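Local coordinates for putative uncharacterized protein ST0493 (Sulfolobus tokodaii, PDB 2RBG) that is of unknown function, a small archaeal member of the DUF5751 family that folds around a five-stranded parallel sheet flanked by helices, at residues V100-I105 against D120-L125. Sequence-based numbering, arbitrary orientation.
Sequences VFMSKI and DFCRKL
Met102 and Ser103, on one turn of helix 99-107, meet Cys122 and Arg123, which begin a type I beta turn directly after strand 117-121, outermost in this chain's five-stranded parallel alpha/beta sheet. The selenomethionine Met102 touches with the root of its chain: CG lies 3.7 Å from Cys122 SG, and CB follows at 3.9 Å from the same sulfur. CG stands anti to the backbone N (chi1 -180°), which sends it toward the turn; bends at chi2 and chi3 then lead the selenium end away, and the side chain also packs on Leu9, Phe41 and Val92. Cys122 points toward the helix and its SG is bonded to Cys94 SG, so the methylene groups of Met102 pack on a disulfide that ties the turn to the end of neighbouring strand 89-94. Next to this buried pair, Ser103 OG meets methylene groups of Arg123 in van der Waals contact, 3.4 Å from CG and 4.0 Å from CD; its hydrogen bond goes to Lys99 O, one helical turn back. Asp120 grips Arg123 with both oxygens. The backbone N donates to Asp120 OD1 (2.9 Å), closing an Asx motif, while a bend at chi3 (-66°) turns the guanidinium edge to the carboxylate. There Arg123 NE forms a salt bridge of 2.8 Å with Asp120 OD2, approaching from above the carboxylate plane, and NH2 adds a weak bond to the same oxygen.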
loop_
_atom_site.group_PDB
_atom_site.type_symbol
_atom_site.label_atom_id
_atom_site.label_comp_id
_atom_site.label_asym_id
_atom_site.label_seq_id
_atom_site.Cartn_x
_atom_site.Cartn_y
_atom_site.Cartn_z
ATOM N N VAL A 100 1.527 14.357 -6.137
ATOM C CA VAL A 100 1.968 15.596 -5.499
ATOM C C VAL A 100 0.746 16.374 -5.017
ATOM O O VAL A 100 0.715 16.878 -3.894
ATOM C CB VAL A 100 2.771 16.482 -6.479
ATOM C CG1 VAL A 100 3.094 17.822 -5.828
ATOM C CG2 VAL A 100 4.055 15.774 -6.883
ATOM N N PHE A 101 -0.265 16.454 -5.874
ATOM C CA PHE A 101 -1.496 17.155 -5.544
ATOM C C PHE A 101 -2.179 16.540 -4.323
ATOM O O PHE A 101 -2.434 17.226 -3.331
ATOM C CB PHE A 101 -2.454 17.114 -6.732
ATOM C CG PHE A 101 -3.802 17.706 -6.445
ATOM C CD1 PHE A 101 -3.937 19.063 -6.165
ATOM C CD2 PHE A 101 -4.941 16.910 -6.460
ATOM C CE1 PHE A 101 -5.187 19.618 -5.904
ATOM C CE2 PHE A 101 -6.196 17.453 -6.200
ATOM C CZ PHE A 101 -6.320 18.811 -5.922
HETATM N N MSE A 102 -2.480 15.248 -4.397
HETATM C CA MSE A 102 -3.147 14.571 -3.291
HETATM C C MSE A 102 -2.340 14.610 -1.997
HETATM O O MSE A 102 -2.906 14.775 -0.914
HETATM C CB MSE A 102 -3.459 13.119 -3.662
HETATM C CG MSE A 102 -4.166 12.341 -2.559
HETATM SE SE MSE A 102 -5.806 13.200 -1.961
HETATM C CE MSE A 102 -6.894 12.777 -3.462
ATOM N N SER A 103 -1.023 14.462 -2.100
ATOM C CA SER A 103 -0.174 14.486 -0.913
ATOM C C SER A 103 -0.300 15.813 -0.173
ATOM O O SER A 103 -0.302 15.848 1.057
ATOM C CB SER A 103 1.290 14.246 -1.294
ATOM O OG SER A 103 1.477 12.927 -1.773
ATOM N N LYS A 104 -0.410 16.903 -0.924
ATOM C CA LYS A 104 -0.539 18.224 -0.318
ATOM C C LYS A 104 -1.874 18.349 0.412
ATOM O O LYS A 104 -1.935 18.881 1.521
ATOM C CB LYS A 104 -0.424 19.311 -1.389
ATOM C CG LYS A 104 -0.538 20.729 -0.849
ATOM C CD LYS A 104 -0.225 21.765 -1.927
ATOM C CE LYS A 104 -1.149 21.628 -3.132
ATOM N NZ LYS A 104 -0.867 22.650 -4.182
ATOM N N ILE A 105 -2.941 17.858 -0.213
ATOM C CA ILE A 105 -4.268 17.912 0.392
ATOM C C ILE A 105 -4.261 17.148 1.715
ATOM O O ILE A 105 -4.768 17.637 2.725
ATOM C CB ILE A 105 -5.343 17.295 -0.539
ATOM C CG1 ILE A 105 -5.477 18.137 -1.809
ATOM C CG2 ILE A 105 -6.689 17.229 0.177
ATOM C CD1 ILE A 105 -6.522 17.619 -2.778
ATOM N N ASP A 120 -4.120 4.019 2.287
ATOM C CA ASP A 120 -3.586 5.079 1.451
ATOM C C ASP A 120 -2.955 4.420 0.231
ATOM O O ASP A 120 -1.860 3.872 0.317
ATOM C CB ASP A 120 -2.524 5.883 2.211
ATOM C CG ASP A 120 -2.018 7.083 1.423
ATOM O OD1 ASP A 120 -1.635 6.914 0.246
ATOM O OD2 ASP A 120 -1.996 8.198 1.981
ATOM N N PHE A 121 -3.671 4.422 -0.886
ATOM C CA PHE A 121 -3.122 3.865 -2.115
ATOM C C PHE A 121 -2.723 5.114 -2.876
ATOM O O PHE A 121 -3.418 5.545 -3.799
ATOM C CB PHE A 121 -4.178 3.093 -2.906
ATOM C CG PHE A 121 -3.606 2.293 -4.042
ATOM C CD1 PHE A 121 -3.081 1.024 -3.819
ATOM C CD2 PHE A 121 -3.555 2.822 -5.324
ATOM C CE1 PHE A 121 -2.511 0.295 -4.859
ATOM C CE2 PHE A 121 -2.984 2.100 -6.374
ATOM C CZ PHE A 121 -2.462 0.833 -6.139
ATOM N N CYS A 122 -1.605 5.706 -2.473
ATOM C CA CYS A 122 -1.160 6.935 -3.100
ATOM C C CYS A 122 0.281 7.320 -2.786
ATOM O O CYS A 122 1.167 7.190 -3.632
ATOM C CB CYS A 122 -2.103 8.067 -2.677
ATOM S SG CYS A 122 -1.637 9.718 -3.280
ATOM N N ARG A 123 0.517 7.784 -1.565
ATOM C CA ARG A 123 1.848 8.228 -1.166
ATOM C C ARG A 123 2.993 7.219 -1.248
ATOM O O ARG A 123 4.134 7.611 -1.494
ATOM C CB ARG A 123 1.776 8.850 0.230
ATOM C CG ARG A 123 1.029 10.184 0.224
ATOM C CD ARG A 123 0.914 10.796 1.607
ATOM N NE ARG A 123 0.078 9.988 2.488
ATOM C CZ ARG A 123 -0.168 10.281 3.760
ATOM N NH1 ARG A 123 0.356 11.371 4.304
ATOM N NH2 ARG A 123 -0.939 9.486 4.488
ATOM N N LYS A 124 2.709 5.932 -1.060
ATOM C CA LYS A 124 3.769 4.928 -1.142
ATOM C C LYS A 124 4.014 4.441 -2.574
ATOM O O LYS A 124 4.889 3.608 -2.804
ATOM C CB LYS A 124 3.459 3.722 -0.240
ATOM C CG LYS A 124 3.691 3.956 1.258
ATOM C CD LYS A 124 3.436 2.677 2.057
ATOM C CE LYS A 124 3.712 2.857 3.548
ATOM N NZ LYS A 124 3.529 1.578 4.313
ATOM N N LEU A 125 3.247 4.950 -3.535
ATOM C CA LEU A 125 3.431 4.546 -4.928
ATOM C C LEU A 125 4.747 5.098 -5.458
ATOM O O LEU A 125 5.084 6.255 -5.213
ATOM C CB LEU A 125 2.287 5.062 -5.801
ATOM C CG LEU A 125 0.923 4.395 -5.648
ATOM C CD1 LEU A 125 -0.110 5.193 -6.425
ATOM C CD2 LEU A 125 0.987 2.956 -6.155
#